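Local coordinates for D-glycero-beta-D-manno-heptose-1,7-bisphosphate 7-phosphatase (Mesorhizobium loti, PDB 2O2X), which removes the C-7 phosphate from D-glycero-beta-D-manno-heptose 1,7-bisphosphate with magnesium as cofactor, a step in ADP-heptose biosynthesis, at residues Asp47-Asp51 against Gly87-Trp91; Ile65-Asn69 against Gly109-Asp113; Gln81-Arg86 against Ala119-Val125. All coordinates share one frame; numbering follows the deposited sequence.

Overall arrangement
From the N terminus the chain passes strand 34-36 and then 47-51, 65-69 and 81-86 before any contact closes. Interaction 1 closes first, at 87-91, laying the loop after strand 34-36 on the link between helices 82-85 and 91-107; interaction 2 follows at 109-113, tying helix 62-71 to the loop between helix 91-107 and strand 114-118; interaction 3 closes at 119-125, joining helix 82-85 to the loop after strand 114-118. All three loops therefore cross; none encloses another. Interactions 1 and 3 lie side by side, about 10 Å between centres, and touch where F89 packs on Q81 and I84. Interaction 2 stands apart, its centre about 26 Å and about 29 Å from theirs, respectively.

Interaction 1: residues Asp47-Asp51 against Gly87-Trp91; sequences DYPSD and GYFGW
Y48 meets Y88 in a T-shaped pair: the edge of the Y48 ring stands on the face of the Y88 ring, with the centroids 4.9 Å apart and the planes at 89°. The CD1-CE1 edge of Y48 does the touching; CE1 sits over the centre of the Y88 ring, 3.6 Å from Y88 CD2. CG of Y48 lies anti to its own carbonyl carbon (chi1 -51°), an orientation that carries the ring across to the other loop, while CB of the preceding D47 rests over the rim of one Y48 face. By similarity, both D47 and Y48 belong to the substrate-binding site.

P49 comes next, at the centre of an inverse gamma turn that S50 N closes on Y48 O at 2.8 Å. Its ring meets the far end of F89, with P49 CD 3.8 Å from F89 CE1 and P49 CG 3.9 Å from F89 CZ. S50 then presses on the near end of the same side chain: its CB is 3.6 Å from F89 CB, and its CA lies over one face of the ring. The tight turn thus wraps two consecutive residues along F89. No hydrogen bond joins the two segments, which meet through packing and the ring pair.

Behind this contact, F89 packs on Q81 and on I84 of helix 82-85, and P49 leans on R38; Q81 and R38 are both predicted to bind substrate. G87 leaves helix 82-85 through a Schellman motif, and G90 is the N-cap of helix 91-107. The loop after strand 34-36 is in this way laid against the short link between those two helices.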
loop_
_atom_site.group_PDB
_atom_site.type_symbol
_atom_site.label_atom_id
_atom_site.label_comp_id
_atom_site.label_asym_id
_atom_site.label_seq_id
_atom_site.Cartn_x
_atom_site.Cartn_y
_atom_site.Cartn_z
ATOM N N ASP A 47 3.252 9.512 -14.293
ATOM C CA ASP A 47 3.121 10.848 -13.739
ATOM C C ASP A 47 1.677 11.155 -13.342
ATOM O O ASP A 47 1.448 11.788 -12.321
ATOM C CB ASP A 47 3.584 11.917 -14.748
ATOM C CG ASP A 47 5.093 11.948 -14.947
ATOM O OD1 ASP A 47 5.835 11.490 -14.062
ATOM O OD2 ASP A 47 5.530 12.457 -16.008
ATOM N N TYR A 48 0.728 10.709 -14.159
ATOM C CA TYR A 48 -0.665 11.107 -14.015
ATOM C C TYR A 48 -1.572 9.882 -14.067
ATOM O O TYR A 48 -2.058 9.525 -15.117
ATOM C CB TYR A 48 -1.068 12.096 -15.117
ATOM C CG TYR A 48 -0.153 13.276 -15.284
ATOM C CD1 TYR A 48 -0.159 14.313 -14.375
ATOM C CD2 TYR A 48 0.721 13.347 -16.344
ATOM C CE1 TYR A 48 0.690 15.396 -14.521
ATOM C CE2 TYR A 48 1.562 14.418 -16.501
ATOM C CZ TYR A 48 1.550 15.436 -15.589
ATOM O OH TYR A 48 2.402 16.525 -15.747
ATOM N N PRO A 49 -1.726 9.168 -12.936
ATOM C CA PRO A 49 -2.485 7.926 -12.942
ATOM C C PRO A 49 -3.993 8.150 -12.960
ATOM O O PRO A 49 -4.683 7.763 -12.023
ATOM C CB PRO A 49 -2.032 7.241 -11.652
ATOM C CG PRO A 49 -1.690 8.354 -10.754
ATOM C CD PRO A 49 -1.101 9.410 -11.617
ATOM N N SER A 50 -4.486 8.767 -14.032
ATOM C CA SER A 50 -5.919 9.117 -14.170
ATOM C C SER A 50 -6.659 8.315 -15.247
ATOM O O SER A 50 -7.893 8.391 -15.321
ATOM C CB SER A 50 -6.046 10.592 -14.516
ATOM O OG SER A 50 -5.440 10.851 -15.784
ATOM N N ASP A 51 -5.941 7.568 -16.093
ATOM C CA ASP A 51 -6.567 6.899 -17.243
ATOM C C ASP A 51 -6.509 5.402 -17.014
ATOM O O ASP A 51 -5.444 4.804 -17.062
ATOM C CB ASP A 51 -5.863 7.303 -18.546
ATOM C CG ASP A 51 -6.604 6.812 -19.791
ATOM O OD1 ASP A 51 -7.388 5.860 -19.669
ATOM O OD2 ASP A 51 -6.419 7.412 -20.884
ATOM N N GLY A 87 -4.788 19.099 -9.157
ATOM C CA GLY A 87 -5.777 19.367 -10.227
ATOM C C GLY A 87 -5.591 18.527 -11.477
ATOM O O GLY A 87 -6.289 18.707 -12.502
ATOM N N TYR A 88 -4.680 17.574 -11.415
ATOM C CA TYR A 88 -4.430 16.718 -12.548
ATOM C C TYR A 88 -5.576 15.746 -12.792
ATOM O O TYR A 88 -5.739 15.232 -13.898
ATOM C CB TYR A 88 -3.137 15.924 -12.334
ATOM C CG TYR A 88 -1.885 16.742 -12.113
ATOM C CD1 TYR A 88 -1.742 18.019 -12.630
ATOM C CD2 TYR A 88 -0.827 16.202 -11.409
ATOM C CE1 TYR A 88 -0.599 18.773 -12.402
ATOM C CE2 TYR A 88 0.336 16.919 -11.212
ATOM C CZ TYR A 88 0.445 18.197 -11.705
ATOM O OH TYR A 88 1.617 18.926 -11.482
ATOM N N PHE A 89 -6.297 15.429 -11.725
ATOM C CA PHE A 89 -7.483 14.550 -11.762
ATOM C C PHE A 89 -8.186 14.636 -10.400
ATOM O O PHE A 89 -7.750 15.343 -9.501
ATOM C CB PHE A 89 -7.152 13.116 -12.194
ATOM C CG PHE A 89 -6.125 12.426 -11.317
ATOM C CD1 PHE A 89 -4.785 12.563 -11.590
ATOM C CD2 PHE A 89 -6.510 11.588 -10.289
ATOM C CE1 PHE A 89 -3.835 11.933 -10.794
ATOM C CE2 PHE A 89 -5.573 10.938 -9.497
ATOM C CZ PHE A 89 -4.222 11.124 -9.752
ATOM N N GLY A 90 -9.306 13.925 -10.279
ATOM C CA GLY A 90 -10.096 13.891 -9.060
ATOM C C GLY A 90 -10.365 12.495 -8.551
ATOM O O GLY A 90 -9.860 11.493 -9.079
ATOM N N TRP A 91 -11.175 12.419 -7.509
ATOM C CA TRP A 91 -11.515 11.150 -6.898
ATOM C C TRP A 91 -12.271 10.230 -7.826
ATOM O O TRP A 91 -12.184 9.028 -7.670
ATOM C CB TRP A 91 -12.258 11.321 -5.584
ATOM C CG TRP A 91 -11.362 11.756 -4.456
ATOM C CD1 TRP A 91 -11.464 12.893 -3.741
ATOM C CD2 TRP A 91 -10.248 11.026 -3.893
ATOM N NE1 TRP A 91 -10.480 12.953 -2.780
ATOM C CE2 TRP A 91 -9.724 11.810 -2.844
ATOM C CE3 TRP A 91 -9.653 9.787 -4.183
ATOM C CZ2 TRP A 91 -8.635 11.400 -2.062
ATOM C CZ3 TRP A 91 -8.553 9.383 -3.416
ATOM C CH2 TRP A 91 -8.056 10.197 -2.372
#

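Interaction 2: residues Ile65-Asn69 against Gly109-Asp113; sequences IATAN and GVFVD
The amide of N69 lies flat on the ring of F111, the two planes 14° apart and N69 CG 3.3 Å above the ring, displaced toward its rim. It holds both the N-H and the carbonyl of F111: F111 N donates to N69 OD1 (3.0 Å), and N69 ND2 donates to F111 O (2.9 Å) in a nearly straight bond, 168° at the hydrogen. F111 O lies close to the amide plane, while ND2 stands above the plane of the F111 carbonyl. CG of F111 sits between its backbone N and carbonyl carbon (chi1 42°), folding the ring back over the amide. One water links N69 ND2 to D113 OD2, another N69 OD1 to the G109 carbonyl, so each polar atom of the amide has two partners and its rotation is well fixed.

A turn earlier, I65 crosses V110 at about a right angle, its CG2 3.7 Å from V110 CB, while A66 CB meets V110 CG1 at 3.8 Å. G109, just past helix 91-107, closes its end in a Schellman motif. The contact joins helix 62-71 to the helix-to-strand connection of the neighbouring beta-alpha-beta crossover (75-80, 91-107, 114-118), as expected of the Rossmann-like HAD fold.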
loop_
_atom_site.group_PDB
_atom_site.type_symbol
_atom_site.label_atom_id
_atom_site.label_comp_id
_atom_site.label_asym_id
_atom_site.label_seq_id
_atom_site.Cartn_x
_atom_site.Cartn_y
_atom_site.Cartn_z
ATOM N N ILE A 65 1.514 -10.739 -3.365
ATOM C CA ILE A 65 0.100 -10.659 -3.062
ATOM C C ILE A 65 -0.491 -12.072 -2.919
ATOM O O ILE A 65 -1.199 -12.344 -1.963
ATOM C CB ILE A 65 -0.666 -9.832 -4.125
ATOM C CG1 ILE A 65 -0.080 -8.419 -4.258
ATOM C CG2 ILE A 65 -2.136 -9.706 -3.751
ATOM C CD1 ILE A 65 -0.713 -7.601 -5.328
ATOM N N ALA A 66 -0.172 -12.949 -3.862
ATOM C CA ALA A 66 -0.652 -14.339 -3.784
ATOM C C ALA A 66 -0.237 -15.018 -2.479
ATOM O O ALA A 66 -1.028 -15.708 -1.825
ATOM C CB ALA A 66 -0.127 -15.124 -4.957
ATOM N N THR A 67 1.013 -14.829 -2.078
ATOM C CA THR A 67 1.521 -15.425 -0.848
ATOM C C THR A 67 0.780 -14.927 0.380
ATOM O O THR A 67 0.405 -15.707 1.238
ATOM C CB THR A 67 3.055 -15.192 -0.727
ATOM O OG1 THR A 67 3.717 -15.849 -1.819
ATOM C CG2 THR A 67 3.601 -15.716 0.532
ATOM N N ALA A 68 0.573 -13.619 0.469
ATOM C CA ALA A 68 -0.181 -13.030 1.575
ATOM C C ALA A 68 -1.613 -13.558 1.567
ATOM O O ALA A 68 -2.162 -13.937 2.618
ATOM C CB ALA A 68 -0.176 -11.508 1.472
ATOM N N ASN A 69 -2.235 -13.557 0.400
ATOM C CA ASN A 69 -3.610 -14.052 0.275
ATOM C C ASN A 69 -3.712 -15.479 0.865
ATOM O O ASN A 69 -4.595 -15.769 1.685
ATOM C CB ASN A 69 -4.119 -14.099 -1.178
ATOM C CG ASN A 69 -4.313 -12.733 -1.859
ATOM O OD1 ASN A 69 -4.384 -12.674 -3.096
ATOM N ND2 ASN A 69 -4.427 -11.644 -1.074
ATOM N N GLY A 109 -5.890 -13.811 -10.191
ATOM C CA GLY A 109 -6.300 -14.626 -9.078
ATOM C C GLY A 109 -5.846 -14.131 -7.725
ATOM O O GLY A 109 -5.736 -14.918 -6.774
ATOM N N VAL A 110 -5.579 -12.829 -7.614
ATOM C CA VAL A 110 -5.123 -12.252 -6.338
ATOM C C VAL A 110 -6.011 -11.061 -5.975
ATOM O O VAL A 110 -6.784 -10.560 -6.802
ATOM C CB VAL A 110 -3.600 -11.880 -6.338
ATOM C CG1 VAL A 110 -2.749 -13.092 -6.786
ATOM C CG2 VAL A 110 -3.302 -10.680 -7.246
ATOM N N PHE A 111 -5.928 -10.658 -4.718
ATOM C CA PHE A 111 -6.799 -9.605 -4.224
ATOM C C PHE A 111 -6.157 -8.803 -3.103
ATOM O O PHE A 111 -5.142 -9.195 -2.520
ATOM C CB PHE A 111 -8.127 -10.199 -3.736
ATOM C CG PHE A 111 -7.965 -11.432 -2.967
ATOM C CD1 PHE A 111 -7.624 -11.397 -1.634
ATOM C CD2 PHE A 111 -8.109 -12.675 -3.579
ATOM C CE1 PHE A 111 -7.456 -12.577 -0.899
ATOM C CE2 PHE A 111 -7.951 -13.843 -2.854
ATOM C CZ PHE A 111 -7.623 -13.797 -1.517
ATOM N N VAL A 112 -6.784 -7.667 -2.820
ATOM C CA VAL A 112 -6.425 -6.872 -1.657
ATOM C C VAL A 112 -7.658 -6.750 -0.758
ATOM O O VAL A 112 -8.777 -7.136 -1.140
ATOM C CB VAL A 112 -5.875 -5.494 -2.031
ATOM C CG1 VAL A 112 -4.758 -5.604 -3.094
ATOM C CG2 VAL A 112 -6.942 -4.558 -2.499
ATOM N N ASP A 113 -7.436 -6.240 0.449
ATOM C CA ASP A 113 -8.458 -6.208 1.509
ATOM C C ASP A 113 -8.845 -4.817 1.996
ATOM O O ASP A 113 -9.885 -4.626 2.627
ATOM C CB ASP A 113 -7.972 -7.078 2.640
ATOM C CG ASP A 113 -7.730 -8.495 2.172
ATOM O OD1 ASP A 113 -8.761 -9.149 1.810
ATOM O OD2 ASP A 113 -6.552 -8.924 2.083
HETATM O O HOH W 1 -5.249 -11.319 1.888
HETATM O O HOH W 2 -4.707 -15.147 -4.198
#

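Interaction 3: residues Gln81-Arg86 against Ala119-Val125; sequences QSGIAR and AYHEAGV
The two backbones approach at both ends, Q81 O receiving a CA-H...O contact from A119 CA (3.4 Å) and A85 O a hydrogen bond from V125 N (3.0 Å). Between them A85 CB presses against A119 O, and A119 CB against I84 CB. G124 passes so close to A85 that a side chain would clash.

Segment 81-86 follows strand 75-80 of the HAD core. Q81 and S82 probably contribute to the substrate site, as in related enzymes, and Q81 NE2 hydrogen-bonds to D39 OD2 and T79 OG1.

The R86 guanidinium lies over one face of the H121 ring, planes 19° apart, its NH1 3.5 Å from H121 CE1. H121 CG is anti to the backbone N (chi1 -171°), which sets the ring against both R86 and S82, S82 CB coming in obliquely from the same side as NH1, 3.5 Å from H121 CD2. ND1 of H121 accepts from A123 N (2.9 Å) within the type I turn 121-124. With an alanine at H121, the R86 guanidinium would probably lose its flat support and A123 N its acceptor. A123 CB lies over the same guanidinium face as H121 CE1, and one water joins R86 NE to A123 O.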
loop_
_atom_site.group_PDB
_atom_site.type_symbol
_atom_site.label_atom_id
_atom_site.label_comp_id
_atom_site.label_asym_id
_atom_site.label_seq_id
_atom_site.Cartn_x
_atom_site.Cartn_y
_atom_site.Cartn_z
ATOM N N GLN A 81 -1.942 10.145 -3.572
ATOM C CA GLN A 81 -2.487 10.572 -4.847
ATOM C C GLN A 81 -2.453 12.089 -4.949
ATOM O O GLN A 81 -3.505 12.764 -5.036
ATOM C CB GLN A 81 -3.905 10.002 -4.999
ATOM C CG GLN A 81 -3.942 8.470 -5.091
ATOM C CD GLN A 81 -3.479 7.954 -6.431
ATOM O OE1 GLN A 81 -3.864 8.487 -7.485
ATOM N NE2 GLN A 81 -2.663 6.902 -6.416
ATOM N N SER A 82 -1.247 12.647 -4.961
ATOM C CA SER A 82 -1.081 14.106 -4.954
ATOM C C SER A 82 -1.637 14.769 -6.191
ATOM O O SER A 82 -1.936 15.961 -6.152
ATOM C CB SER A 82 0.390 14.480 -4.816
ATOM O OG SER A 82 1.102 14.169 -6.003
ATOM N N GLY A 83 -1.808 14.025 -7.277
ATOM C CA GLY A 83 -2.351 14.607 -8.495
ATOM C C GLY A 83 -3.726 15.196 -8.263
ATOM O O GLY A 83 -4.138 16.096 -8.987
ATOM N N ILE A 84 -4.457 14.685 -7.263
ATOM C CA ILE A 84 -5.775 15.202 -6.934
ATOM C C ILE A 84 -5.675 16.621 -6.381
ATOM O O ILE A 84 -6.370 17.504 -6.865
ATOM C CB ILE A 84 -6.545 14.217 -5.988
ATOM C CG1 ILE A 84 -6.775 12.902 -6.738
ATOM C CG2 ILE A 84 -7.872 14.813 -5.547
ATOM C CD1 ILE A 84 -7.353 11.781 -5.923
ATOM N N ALA A 85 -4.797 16.861 -5.419
ATOM C CA ALA A 85 -4.588 18.213 -4.906
ATOM C C ALA A 85 -4.089 19.167 -5.978
ATOM O O ALA A 85 -4.348 20.385 -5.913
ATOM C CB ALA A 85 -3.627 18.210 -3.748
ATOM N N ARG A 86 -3.327 18.622 -6.915
ATOM C CA ARG A 86 -2.693 19.424 -7.973
ATOM C C ARG A 86 -3.595 19.675 -9.172
ATOM O O ARG A 86 -3.214 20.370 -10.105
ATOM C CB ARG A 86 -1.410 18.747 -8.389
ATOM C CG ARG A 86 -0.470 18.611 -7.211
ATOM C CD ARG A 86 0.676 17.705 -7.468
ATOM N NE ARG A 86 1.803 18.456 -7.970
ATOM C CZ ARG A 86 3.065 18.082 -7.796
ATOM N NH1 ARG A 86 3.363 16.947 -7.153
ATOM N NH2 ARG A 86 4.024 18.846 -8.277
ATOM N N ALA A 119 -4.875 12.527 -0.811
ATOM C CA ALA A 119 -4.733 13.498 -1.911
ATOM C C ALA A 119 -3.886 14.711 -1.557
ATOM O O ALA A 119 -3.399 15.399 -2.459
ATOM C CB ALA A 119 -6.084 13.960 -2.357
ATOM N N TYR A 120 -3.765 15.018 -0.274
ATOM C CA TYR A 120 -3.197 16.296 0.154
ATOM C C TYR A 120 -1.737 16.452 -0.247
ATOM O O TYR A 120 -0.923 15.527 -0.088
ATOM C CB TYR A 120 -3.283 16.418 1.665
ATOM C CG TYR A 120 -4.693 16.393 2.235
ATOM C CD1 TYR A 120 -5.652 17.313 1.826
ATOM C CD2 TYR A 120 -5.058 15.473 3.214
ATOM C CE1 TYR A 120 -6.959 17.301 2.375
ATOM C CE2 TYR A 120 -6.353 15.461 3.768
ATOM C CZ TYR A 120 -7.281 16.376 3.345
ATOM O OH TYR A 120 -8.555 16.346 3.882
ATOM N N HIS A 121 -1.367 17.628 -0.749
ATOM C CA HIS A 121 0.020 17.877 -1.120
ATOM C C HIS A 121 0.330 19.357 -1.053
ATOM O O HIS A 121 -0.502 20.172 -1.444
ATOM C CB HIS A 121 0.271 17.337 -2.534
ATOM C CG HIS A 121 1.710 17.329 -2.961
ATOM N ND1 HIS A 121 2.335 18.422 -3.534
ATOM C CD2 HIS A 121 2.634 16.342 -2.930
ATOM C CE1 HIS A 121 3.589 18.105 -3.817
ATOM N NE2 HIS A 121 3.795 16.846 -3.469
ATOM N N GLU A 122 1.560 19.670 -0.662
ATOM C CA GLU A 122 2.034 21.076 -0.497
ATOM C C GLU A 122 1.945 21.916 -1.762
ATOM O O GLU A 122 1.746 23.142 -1.676
ATOM C CB GLU A 122 3.469 21.091 0.027
ATOM C CG GLU A 122 4.505 20.494 -0.889
ATOM C CD GLU A 122 5.136 21.489 -1.840
ATOM O OE1 GLU A 122 5.003 22.725 -1.630
ATOM O OE2 GLU A 122 5.796 21.021 -2.800
ATOM N N ALA A 123 2.093 21.276 -2.922
ATOM C CA ALA A 123 2.068 21.960 -4.203
ATOM C C ALA A 123 0.704 21.973 -4.847
ATOM O O ALA A 123 0.547 22.281 -6.026
ATOM C CB ALA A 123 3.103 21.342 -5.151
ATOM N N GLY A 124 -0.327 21.663 -4.070
ATOM C CA GLY A 124 -1.648 21.653 -4.566
ATOM C C GLY A 124 -2.128 23.055 -4.809
ATOM O O GLY A 124 -1.453 24.050 -4.501
ATOM N N VAL A 125 -3.294 23.137 -5.372
ATOM C CA VAL A 125 -3.934 24.431 -5.468
ATOM C C VAL A 125 -5.325 24.313 -4.900
ATOM O O VAL A 125 -6.114 23.476 -5.290
ATOM C CB VAL A 125 -3.895 25.011 -6.882
ATOM C CG1 VAL A 125 -4.565 24.089 -7.895
ATOM C CG2 VAL A 125 -4.502 26.422 -6.882
HETATM O O HOH W 3 1.143 21.383 -8.583
#